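Local atomic coordinates of glutathione reductase (Bartonella henselae, PDB entry 3O0H), a protein that probably catalyses the NADPH-dependent reduction of glutathione disulfide to glutathione, using a bound FAD and a redox-active disulfide. Residues B[29-34]-B[159-164]; B[51-56]-B[130-135]; B[57-62]-B[115-120]. All blocks are in the same frame, centred on the assembly; numbering follows the deposited sequence.

Contact 1 (B[29-34]-B[159-164]); sequences LFVIGS and LIATGA. With FAD (flavin-adenine dinucleotide), chain H.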
# COMPACT_ATOMS: atom_id res chain seq x y z
N LEU B 29 25.26 28.57 -15.90
CA LEU B 29 24.91 27.20 -16.17
C LEU B 29 23.91 27.13 -17.30
O LEU B 29 22.86 27.83 -17.27
CB LEU B 29 24.29 26.57 -14.93
CG LEU B 29 23.78 25.13 -15.07
CD1 LEU B 29 24.95 24.18 -15.30
CD2 LEU B 29 23.00 24.76 -13.82
N PHE B 30 24.19 26.25 -18.24
CA PHE B 30 23.29 25.90 -19.35
C PHE B 30 22.98 24.43 -19.23
O PHE B 30 23.88 23.57 -19.30
CB PHE B 30 23.93 26.17 -20.71
CG PHE B 30 22.99 26.14 -21.88
CD1 PHE B 30 22.49 24.94 -22.35
CD2 PHE B 30 22.63 27.33 -22.53
CE1 PHE B 30 21.64 24.89 -23.49
CE2 PHE B 30 21.79 27.31 -23.61
CZ PHE B 30 21.28 26.06 -24.11
N VAL B 31 21.68 24.14 -19.13
CA VAL B 31 21.22 22.75 -18.98
C VAL B 31 20.61 22.29 -20.30
O VAL B 31 19.73 22.97 -20.84
CB VAL B 31 20.23 22.61 -17.85
CG1 VAL B 31 19.73 21.13 -17.69
CG2 VAL B 31 20.87 23.12 -16.54
N ILE B 32 21.07 21.13 -20.80
CA ILE B 32 20.56 20.57 -22.05
C ILE B 32 19.56 19.48 -21.74
O ILE B 32 19.93 18.41 -21.34
CB ILE B 32 21.69 19.99 -22.97
CG1 ILE B 32 22.80 21.03 -23.16
CG2 ILE B 32 21.10 19.56 -24.36
CD1 ILE B 32 24.14 20.48 -23.86
N GLY B 33 18.27 19.82 -21.90
CA GLY B 33 17.15 18.89 -21.68
C GLY B 33 16.43 19.23 -20.37
O GLY B 33 17.05 19.39 -19.35
N SER B 34 15.12 19.40 -20.44
CA SER B 34 14.30 19.75 -19.31
C SER B 34 13.47 18.57 -18.85
O SER B 34 12.28 18.72 -18.60
CB SER B 34 13.40 20.94 -19.66
OG SER B 34 12.85 21.52 -18.49
N LEU B 159 25.38 21.31 -18.23
CA LEU B 159 24.80 20.06 -17.73
C LEU B 159 24.08 19.33 -18.86
O LEU B 159 23.15 19.85 -19.45
CB LEU B 159 23.80 20.31 -16.59
CG LEU B 159 23.14 19.06 -16.02
CD1 LEU B 159 24.24 18.09 -15.44
CD2 LEU B 159 22.08 19.40 -14.98
N ILE B 160 24.56 18.13 -19.14
CA ILE B 160 23.98 17.27 -20.16
C ILE B 160 22.90 16.44 -19.45
O ILE B 160 23.20 15.63 -18.57
CB ILE B 160 24.99 16.31 -20.78
CG1 ILE B 160 26.18 17.09 -21.38
CG2 ILE B 160 24.28 15.40 -21.83
CD1 ILE B 160 27.52 16.19 -21.55
N ALA B 161 21.65 16.66 -19.85
CA ALA B 161 20.48 15.99 -19.25
C ALA B 161 19.47 15.56 -20.38
O ALA B 161 18.26 15.78 -20.29
CB ALA B 161 19.81 16.92 -18.20
N THR B 162 20.01 14.94 -21.42
CA THR B 162 19.27 14.66 -22.65
C THR B 162 18.51 13.35 -22.68
O THR B 162 17.80 13.06 -23.68
CB THR B 162 20.24 14.73 -23.87
OG1 THR B 162 21.34 13.87 -23.63
CG2 THR B 162 20.74 16.16 -24.03
N GLY B 163 18.59 12.60 -21.60
CA GLY B 163 17.79 11.37 -21.46
C GLY B 163 18.26 10.25 -22.37
O GLY B 163 19.47 10.11 -22.67
N ALA B 164 17.28 9.42 -22.76
CA ALA B 164 17.48 8.27 -23.57
C ALA B 164 16.55 8.37 -24.82
O ALA B 164 15.69 9.31 -24.95
CB ALA B 164 17.21 6.98 -22.75
PA FAD H . 14.27 12.81 -19.82
O1A FAD H . 14.02 11.82 -20.91
O2A FAD H . 13.15 12.92 -18.82
O5B FAD H . 14.59 14.27 -20.38
C5B FAD H . 15.46 14.53 -21.47
C4B FAD H . 14.90 15.77 -22.15
O4B FAD H . 15.86 16.34 -23.02
C3B FAD H . 13.65 15.50 -22.98
O3B FAD H . 12.61 16.41 -22.61
C2B FAD H . 14.09 15.75 -24.41
O2B FAD H . 13.05 16.32 -25.17
C1B FAD H . 15.20 16.74 -24.27
N9A FAD H . 16.36 16.74 -25.18
C8A FAD H . 17.13 15.68 -25.55
N7A FAD H . 18.16 16.15 -26.28
C5A FAD H . 18.03 17.50 -26.35
C6A FAD H . 18.82 18.49 -26.89
N6A FAD H . 19.95 18.23 -27.56
N1A FAD H . 18.42 19.80 -26.77
C2A FAD H . 17.27 20.10 -26.07
N3A FAD H . 16.51 19.13 -25.51
C4A FAD H . 16.93 17.86 -25.63
N1 FAD H . 10.75 5.67 -14.85
C2 FAD H . 10.30 5.44 -13.57
O2 FAD H . 10.99 5.73 -12.55
N3 FAD H . 9.09 4.91 -13.39
C4 FAD H . 8.24 4.60 -14.44
O4 FAD H . 7.12 4.15 -14.15
C4X FAD H . 8.69 4.83 -15.74
N5 FAD H . 7.89 4.57 -16.82
C5X FAD H . 8.38 4.86 -18.10
C6 FAD H . 7.57 4.56 -19.18
C7 FAD H . 7.99 4.84 -20.47
C7M FAD H . 7.06 4.52 -21.62
C8 FAD H . 9.23 5.42 -20.68
C8M FAD H . 9.73 5.69 -22.08
C9 FAD H . 10.06 5.69 -19.60
C9A FAD H . 9.64 5.40 -18.30
N10 FAD H . 10.42 5.66 -17.19
C10 FAD H . 9.95 5.40 -15.93
C1' FAD H . 11.78 6.23 -17.30
C2' FAD H . 11.85 7.72 -17.09
O2' FAD H . 11.05 8.35 -18.08
C3' FAD H . 13.28 8.15 -17.23
O3' FAD H . 14.18 7.36 -16.46
C4' FAD H . 13.42 9.62 -16.93
O4' FAD H . 12.53 10.34 -17.80
C5' FAD H . 14.85 10.10 -17.19
O5' FAD H . 14.98 11.50 -16.84
P FAD H . 16.10 12.32 -17.66
O1P FAD H . 16.24 13.70 -17.07
O2P FAD H . 17.39 11.53 -17.68
O3P FAD H . 15.67 12.37 -19.18
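L159 and I32 bury the most surface in this contact, and A161 comes next. The three belong to strands 27-32 and 158-160, which run parallel, and to the turn that follows the second. Both polar backbone atoms of L159 bond to strand 27-32: its N donates to F30 O at 2.9 Å, and its O accepts from I32 N at 2.8 Å. The second bond is nearly straight, 175° at the hydrogen.

The side chain of L159 lies beside V31 on the same face of the sheet. L159 CG and V31 CG1 both stand anti to their backbone N (chi1 179° for L159), which lays the two side chains alongside each other; L159 CD2 meets V31 CG1 at 4.0 Å.

I32 points to the other face, as does I160. I32 CG2 presses against T162 CG2 at 3.4 Å, tighter than usual carbon packing. The two methyls lie side by side over one face of the FAD adenine, I32 CG2 being 3.6 Å from FAD C6A. T162 OG1 is bonded to N289 O, which helps to hold the rotation of its side chain.

A161 ends the pairing. Its N donates to I32 O at 2.9 Å through a bent bond, 137° at the hydrogen. Here the strands give way to turns that receive the cofactor. G33, probably the first glycine of the Rossmann-type GxGxxG motif, sets its CA 3.2 Å from FAD O4B of the adenosine ribose.

The pair lies inside the parallel sheet. Helix 36-47 covers the V31 and L159 face through A41 and A42, F138 of strand 136-138 packs on I32 and I160, and strand 52-55 runs along the far edge of 27-32.

Contact 2 (B[51-56]-B[130-135]); sequences RVAIAE and HIYESR. With FAD (flavin-adenine dinucleotide), chain H.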
# COMPACT_ATOMS: atom_id res chain seq x y z
N ARG B 51 22.71 32.51 -12.87
CA ARG B 51 22.09 32.80 -14.16
C ARG B 51 22.10 31.50 -14.97
O ARG B 51 23.14 30.96 -15.30
CB ARG B 51 22.86 33.92 -14.87
CG ARG B 51 23.08 35.13 -13.98
CD ARG B 51 24.00 36.19 -14.60
NE ARG B 51 25.27 35.62 -15.04
CZ ARG B 51 25.71 35.59 -16.30
NH1 ARG B 51 25.00 36.17 -17.27
NH2 ARG B 51 26.88 35.00 -16.59
N VAL B 52 20.92 30.97 -15.23
CA VAL B 52 20.79 29.60 -15.76
C VAL B 52 19.89 29.65 -17.00
O VAL B 52 18.94 30.44 -17.05
CB VAL B 52 20.15 28.67 -14.69
CG1 VAL B 52 19.99 27.25 -15.23
CG2 VAL B 52 20.91 28.72 -13.36
N ALA B 53 20.20 28.83 -17.98
CA ALA B 53 19.37 28.62 -19.16
C ALA B 53 19.12 27.14 -19.29
O ALA B 53 19.93 26.33 -18.84
CB ALA B 53 20.07 29.15 -20.44
N ILE B 54 17.99 26.78 -19.89
CA ILE B 54 17.69 25.38 -20.16
C ILE B 54 17.13 25.31 -21.59
O ILE B 54 16.32 26.16 -22.00
CB ILE B 54 16.71 24.77 -19.13
CG1 ILE B 54 16.58 23.24 -19.29
CG2 ILE B 54 15.32 25.53 -19.17
CD1 ILE B 54 16.03 22.50 -18.03
N ALA B 55 17.60 24.30 -22.33
CA ALA B 55 17.10 24.05 -23.68
C ALA B 55 16.24 22.83 -23.62
O ALA B 55 16.65 21.81 -23.05
CB ALA B 55 18.27 23.86 -24.70
N GLU B 56 15.06 22.93 -24.24
CA GLU B 56 14.13 21.80 -24.42
C GLU B 56 13.60 21.77 -25.83
O GLU B 56 12.92 22.72 -26.29
CB GLU B 56 12.96 21.92 -23.44
CG GLU B 56 11.93 20.79 -23.55
CD GLU B 56 12.56 19.41 -23.60
OE1 GLU B 56 13.24 19.00 -22.63
OE2 GLU B 56 12.33 18.73 -24.61
N HIS B 130 16.06 30.93 -17.91
CA HIS B 130 15.58 31.23 -19.26
C HIS B 130 15.40 29.94 -20.07
O HIS B 130 16.34 29.17 -20.18
CB HIS B 130 16.48 32.17 -20.03
CG HIS B 130 15.85 32.61 -21.32
ND1 HIS B 130 14.91 33.61 -21.37
CD2 HIS B 130 15.97 32.14 -22.58
CE1 HIS B 130 14.49 33.76 -22.62
NE2 HIS B 130 15.11 32.87 -23.37
N ILE B 131 14.18 29.73 -20.60
CA ILE B 131 13.81 28.53 -21.35
C ILE B 131 13.99 28.80 -22.84
O ILE B 131 13.32 29.68 -23.39
CB ILE B 131 12.34 28.10 -21.11
CG1 ILE B 131 12.12 27.67 -19.64
CG2 ILE B 131 11.95 26.91 -22.00
CD1 ILE B 131 10.67 27.50 -19.28
N TYR B 132 14.92 28.07 -23.47
CA TYR B 132 15.08 28.11 -24.91
C TYR B 132 14.33 26.93 -25.52
O TYR B 132 14.70 25.75 -25.29
CB TYR B 132 16.58 28.03 -25.27
CG TYR B 132 17.35 29.28 -24.93
CD1 TYR B 132 17.16 30.47 -25.65
CD2 TYR B 132 18.30 29.29 -23.92
CE1 TYR B 132 17.89 31.62 -25.35
CE2 TYR B 132 19.06 30.45 -23.61
CZ TYR B 132 18.83 31.62 -24.32
OH TYR B 132 19.56 32.77 -23.99
N GLU B 133 13.31 27.22 -26.32
CA GLU B 133 12.49 26.15 -26.90
C GLU B 133 13.12 25.70 -28.24
O GLU B 133 12.66 26.01 -29.35
CB GLU B 133 11.05 26.64 -27.06
CG GLU B 133 10.40 26.98 -25.69
CD GLU B 133 8.93 27.33 -25.83
OE1 GLU B 133 8.59 28.02 -26.79
OE2 GLU B 133 8.12 26.87 -25.01
N SER B 134 14.22 24.97 -28.09
CA SER B 134 15.02 24.51 -29.22
C SER B 134 15.93 23.40 -28.75
O SER B 134 16.28 23.31 -27.58
CB SER B 134 15.88 25.66 -29.74
OG SER B 134 16.67 25.30 -30.86
N ARG B 135 16.28 22.53 -29.67
CA ARG B 135 17.39 21.63 -29.45
C ARG B 135 18.62 22.52 -29.30
O ARG B 135 18.73 23.55 -29.97
CB ARG B 135 17.54 20.71 -30.67
CG ARG B 135 18.77 19.76 -30.65
CD ARG B 135 18.70 18.79 -31.82
NE ARG B 135 19.77 17.79 -31.77
CZ ARG B 135 19.75 16.70 -31.00
NH1 ARG B 135 18.73 16.45 -30.18
NH2 ARG B 135 20.79 15.87 -31.02
PA FAD H . 14.27 12.81 -19.82
O1A FAD H . 14.02 11.82 -20.91
O2A FAD H . 13.15 12.92 -18.82
O5B FAD H . 14.59 14.27 -20.38
C5B FAD H . 15.46 14.53 -21.47
C4B FAD H . 14.90 15.77 -22.15
O4B FAD H . 15.86 16.34 -23.02
C3B FAD H . 13.65 15.50 -22.98
O3B FAD H . 12.61 16.41 -22.61
C2B FAD H . 14.09 15.75 -24.41
O2B FAD H . 13.05 16.32 -25.17
C1B FAD H . 15.20 16.74 -24.27
N9A FAD H . 16.36 16.74 -25.18
C8A FAD H . 17.13 15.68 -25.55
N7A FAD H . 18.16 16.15 -26.28
C5A FAD H . 18.03 17.50 -26.35
C6A FAD H . 18.82 18.49 -26.89
N6A FAD H . 19.95 18.23 -27.56
N1A FAD H . 18.42 19.80 -26.77
C2A FAD H . 17.27 20.10 -26.07
N3A FAD H . 16.51 19.13 -25.51
C4A FAD H . 16.93 17.86 -25.63
N1 FAD H . 10.75 5.67 -14.85
C2 FAD H . 10.30 5.44 -13.57
O2 FAD H . 10.99 5.73 -12.55
N3 FAD H . 9.09 4.91 -13.39
C4 FAD H . 8.24 4.60 -14.44
O4 FAD H . 7.12 4.15 -14.15
C4X FAD H . 8.69 4.83 -15.74
N5 FAD H . 7.89 4.57 -16.82
C5X FAD H . 8.38 4.86 -18.10
C6 FAD H . 7.57 4.56 -19.18
C7 FAD H . 7.99 4.84 -20.47
C7M FAD H . 7.06 4.52 -21.62
C8 FAD H . 9.23 5.42 -20.68
C8M FAD H . 9.73 5.69 -22.08
C9 FAD H . 10.06 5.69 -19.60
C9A FAD H . 9.64 5.40 -18.30
N10 FAD H . 10.42 5.66 -17.19
C10 FAD H . 9.95 5.40 -15.93
C1' FAD H . 11.78 6.23 -17.30
C2' FAD H . 11.85 7.72 -17.09
O2' FAD H . 11.05 8.35 -18.08
C3' FAD H . 13.28 8.15 -17.23
O3' FAD H . 14.18 7.36 -16.46
C4' FAD H . 13.42 9.62 -16.93
O4' FAD H . 12.53 10.34 -17.80
C5' FAD H . 14.85 10.10 -17.19
O5' FAD H . 14.98 11.50 -16.84
P FAD H . 16.10 12.32 -17.66
O1P FAD H . 16.24 13.70 -17.07
O2P FAD H . 17.39 11.53 -17.68
O3P FAD H . 15.67 12.37 -19.18
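A53, I54 and A55 pair in parallel with H130, I131 and Y132 at one edge of the five-stranded parallel sheet of the Rossmann-type FAD domain. Strand 130-132 is outermost within the chain, and strand 52-55 separates it from 27-32. The two strands are twisted by 24°. Four backbone bonds join the segments, running from the H130 N to V52 O pair to the E56 N to Y132 O pair.

The two faces differ. On one, I54 and I131 lie side by side, with I54 CG2 3.9 Å from I131 CG1, and helix 102-126 packs on them through L124. On the other, A53 CB sits at the edge of the Y132 ring, 3.6 Å from Y132 CE2. H130 brings its CD2 over the centre of one face of that ring.

Beyond the strands both segments reach FAD. R135 salt-bridges E57 and lays one face of its guanidinium against the adenine amine, R135 NH1 being 3.4 Å from FAD N6A. E56 follows directly on strand 52-55, at the position where an acidic residue commonly holds the ribose in this fold. A bend at chi2 (47°) brings its carboxylate to the ribose; S34 N also bonds to OE1 and Y58 N to OE2. Each oxygen takes one ribose hydroxyl: FAD O3B donates to E56 OE1 at 2.7 Å, and FAD O2B to E56 OE2 at 2.6 Å.

Contact 3 (B[57-62]-B[115-120]); sequences EYRIGG and RLEGLY. With FAD (flavin-adenine dinucleotide), chain H.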
# COMPACT_ATOMS: atom_id res chain seq x y z
N GLU B 57 13.91 20.70 -26.55
CA GLU B 57 13.54 20.60 -27.96
C GLU B 57 12.10 20.15 -28.18
O GLU B 57 11.59 20.28 -29.30
CB GLU B 57 14.51 19.67 -28.72
CG GLU B 57 14.46 18.19 -28.28
CD GLU B 57 15.49 17.29 -28.95
OE1 GLU B 57 16.23 17.72 -29.85
OE2 GLU B 57 15.49 16.11 -28.62
N TYR B 58 11.50 19.55 -27.16
CA TYR B 58 10.17 19.03 -27.27
C TYR B 58 9.26 19.68 -26.24
O TYR B 58 8.76 20.79 -26.48
CB TYR B 58 10.17 17.47 -27.20
CG TYR B 58 8.83 16.86 -27.54
CD1 TYR B 58 8.17 16.00 -26.66
CD2 TYR B 58 8.19 17.18 -28.75
CE1 TYR B 58 6.92 15.46 -26.99
CE2 TYR B 58 6.98 16.65 -29.07
CZ TYR B 58 6.34 15.79 -28.18
OH TYR B 58 5.10 15.30 -28.53
N ARG B 59 9.01 19.02 -25.12
CA ARG B 59 8.11 19.58 -24.12
C ARG B 59 8.72 19.58 -22.70
O ARG B 59 9.37 18.61 -22.22
CB ARG B 59 6.77 18.85 -24.13
CG ARG B 59 6.00 19.04 -25.44
CD ARG B 59 4.75 18.22 -25.42
NE ARG B 59 3.76 18.76 -24.51
CZ ARG B 59 2.51 18.31 -24.39
NH1 ARG B 59 2.08 17.27 -25.11
NH2 ARG B 59 1.70 18.88 -23.52
N ILE B 60 8.49 20.68 -22.03
CA ILE B 60 9.04 20.89 -20.69
C ILE B 60 8.51 19.81 -19.72
O ILE B 60 7.31 19.52 -19.68
CB ILE B 60 8.69 22.28 -20.16
CG1 ILE B 60 9.38 23.39 -20.98
CG2 ILE B 60 9.13 22.40 -18.70
CD1 ILE B 60 10.89 23.39 -20.80
N GLY B 61 9.42 19.18 -18.97
CA GLY B 61 9.00 18.11 -18.09
C GLY B 61 9.63 16.78 -18.43
O GLY B 61 9.91 16.00 -17.52
N GLY B 62 9.86 16.54 -19.72
CA GLY B 62 10.62 15.38 -20.18
C GLY B 62 9.81 14.11 -20.37
O GLY B 62 8.58 14.12 -20.37
N ARG B 115 -1.13 20.30 -17.71
CA ARG B 115 -1.12 20.93 -16.39
C ARG B 115 0.27 20.77 -15.74
O ARG B 115 0.89 21.76 -15.30
CB ARG B 115 -2.17 20.29 -15.49
CG ARG B 115 -2.42 21.01 -14.16
CD ARG B 115 -3.38 20.23 -13.25
NE ARG B 115 -2.82 18.95 -12.80
CZ ARG B 115 -2.08 18.80 -11.71
NH1 ARG B 115 -1.77 19.85 -10.94
NH2 ARG B 115 -1.66 17.60 -11.38
N LEU B 116 0.77 19.54 -15.73
CA LEU B 116 2.09 19.25 -15.18
C LEU B 116 3.21 20.01 -15.90
O LEU B 116 4.06 20.65 -15.27
CB LEU B 116 2.35 17.75 -15.28
CG LEU B 116 1.46 16.91 -14.36
CD1 LEU B 116 1.86 15.43 -14.54
CD2 LEU B 116 1.56 17.32 -12.87
N GLU B 117 3.19 19.94 -17.23
CA GLU B 117 4.07 20.74 -18.09
C GLU B 117 4.07 22.22 -17.69
O GLU B 117 5.13 22.82 -17.52
CB GLU B 117 3.65 20.58 -19.55
CG GLU B 117 4.46 21.41 -20.58
CD GLU B 117 3.85 21.31 -21.97
OE1 GLU B 117 2.62 21.14 -22.05
OE2 GLU B 117 4.56 21.39 -22.97
N GLY B 118 2.90 22.82 -17.56
CA GLY B 118 2.82 24.24 -17.16
C GLY B 118 3.47 24.50 -15.81
O GLY B 118 4.14 25.54 -15.62
N LEU B 119 3.27 23.56 -14.87
CA LEU B 119 3.81 23.70 -13.53
C LEU B 119 5.33 23.56 -13.51
O LEU B 119 6.00 24.30 -12.79
CB LEU B 119 3.18 22.69 -12.54
CG LEU B 119 1.71 22.87 -12.12
CD1 LEU B 119 1.17 21.59 -11.37
CD2 LEU B 119 1.46 24.14 -11.27
N TYR B 120 5.87 22.63 -14.28
CA TYR B 120 7.33 22.58 -14.47
C TYR B 120 7.91 23.85 -15.08
O TYR B 120 8.92 24.39 -14.61
CB TYR B 120 7.76 21.36 -15.25
CG TYR B 120 7.72 20.11 -14.41
CD1 TYR B 120 6.70 19.19 -14.53
CD2 TYR B 120 8.72 19.84 -13.46
CE1 TYR B 120 6.66 18.02 -13.75
CE2 TYR B 120 8.69 18.67 -12.66
CZ TYR B 120 7.63 17.77 -12.82
OH TYR B 120 7.57 16.61 -12.06
PA FAD H . 14.27 12.81 -19.82
O1A FAD H . 14.02 11.82 -20.91
O2A FAD H . 13.15 12.92 -18.82
O5B FAD H . 14.59 14.27 -20.38
C5B FAD H . 15.46 14.53 -21.47
C4B FAD H . 14.90 15.77 -22.15
O4B FAD H . 15.86 16.34 -23.02
C3B FAD H . 13.65 15.50 -22.98
O3B FAD H . 12.61 16.41 -22.61
C2B FAD H . 14.09 15.75 -24.41
O2B FAD H . 13.05 16.32 -25.17
C1B FAD H . 15.20 16.74 -24.27
N9A FAD H . 16.36 16.74 -25.18
C8A FAD H . 17.13 15.68 -25.55
N7A FAD H . 18.16 16.15 -26.28
C5A FAD H . 18.03 17.50 -26.35
C6A FAD H . 18.82 18.49 -26.89
N6A FAD H . 19.95 18.23 -27.56
N1A FAD H . 18.42 19.80 -26.77
C2A FAD H . 17.27 20.10 -26.07
N3A FAD H . 16.51 19.13 -25.51
C4A FAD H . 16.93 17.86 -25.63
N1 FAD H . 10.75 5.67 -14.85
C2 FAD H . 10.30 5.44 -13.57
O2 FAD H . 10.99 5.73 -12.55
N3 FAD H . 9.09 4.91 -13.39
C4 FAD H . 8.24 4.60 -14.44
O4 FAD H . 7.12 4.15 -14.15
C4X FAD H . 8.69 4.83 -15.74
N5 FAD H . 7.89 4.57 -16.82
C5X FAD H . 8.38 4.86 -18.10
C6 FAD H . 7.57 4.56 -19.18
C7 FAD H . 7.99 4.84 -20.47
C7M FAD H . 7.06 4.52 -21.62
C8 FAD H . 9.23 5.42 -20.68
C8M FAD H . 9.73 5.69 -22.08
C9 FAD H . 10.06 5.69 -19.60
C9A FAD H . 9.64 5.40 -18.30
N10 FAD H . 10.42 5.66 -17.19
C10 FAD H . 9.95 5.40 -15.93
C1' FAD H . 11.78 6.23 -17.30
C2' FAD H . 11.85 7.72 -17.09
O2' FAD H . 11.05 8.35 -18.08
C3' FAD H . 13.28 8.15 -17.23
O3' FAD H . 14.18 7.36 -16.46
C4' FAD H . 13.42 9.62 -16.93
O4' FAD H . 12.53 10.34 -17.80
C5' FAD H . 14.85 10.10 -17.19
O5' FAD H . 14.98 11.50 -16.84
P FAD H . 16.10 12.32 -17.66
O1P FAD H . 16.24 13.70 -17.07
O2P FAD H . 17.39 11.53 -17.68
O3P FAD H . 15.67 12.37 -19.18
O HOH W 1 6.75 22.62 -22.86
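R59 and E117 meet in a two-bonded salt bridge, their side chains crossing at about a right angle. R59 offers its side-on edge: NE donates to E117 OE2 at 3.2 Å, and NH2 donates to E117 OE1 at 2.8 Å. Both bonds are nearly straight. Both oxygens lie close to the guanidinium plane. The carboxylate is not coplanar with it, however. The planes are 47° apart, and both nitrogens come to E117 from above the carboxylate plane.

The torsions explain the meeting. R59 bends at chi3 (72°), which turns its edge to the helix, while E117 extends fully from the helix with CG anti to the backbone N (chi1 178°). S114 OG gives R59 NH2 a second, weak partner. R59 CG also lies over the centre of one face of the Y58 ring.

A water also links the loop backbone to E117: it accepts from I60 N at 2.7 Å and donates to E117 OE2 over a short distance. E117 OE2 is thus shared between R59 and the water.

Segment 57-62 is the loop that leaves the second strand of the Rossmann-type FAD domain and enters helix 62-67, which carries C64 of the C64-C69 disulfide. Segment 115-120 belongs to the long helix 102-126. The loop runs between that helix and the cofactor, and E57 lies over the adenine face away from I32 and T162.

Next to the salt bridge the contact turns apolar. I60 and Y120 approach at a slant, with I60 CG2 3.9 Å from Y120 CB. I60 O is buried without a polar partner and faces E117 CG at 3.5 Å. G61 CA comes within 4.4 Å of Y120 CD1, and V65 of helix 62-67 packs on Y120.

How the contacts relate
Contacts 1 and 2 belong to one parallel sheet, joined where strands 27-32 and 52-55 are neighbours; V31 N reaches A53 O at 2.8 Å. Contact 1 is fully buried. Contact 2 lies at the sheet edge, with H130 and E133 exposed, and contact 3 is partly buried. The chemistry follows: backbone bonds and aliphatic packing in contact 1; similar backbone bonds in contact 2, with an aromatic ring, and charged groups at the cofactor; a charged side-chain pair and a water across contact 3. Along the chain contact 3 is nested within contact 2, and contact 2 within contact 1. I60 packs on both I131 and S34. All three contacts reach the adenosine half of FAD.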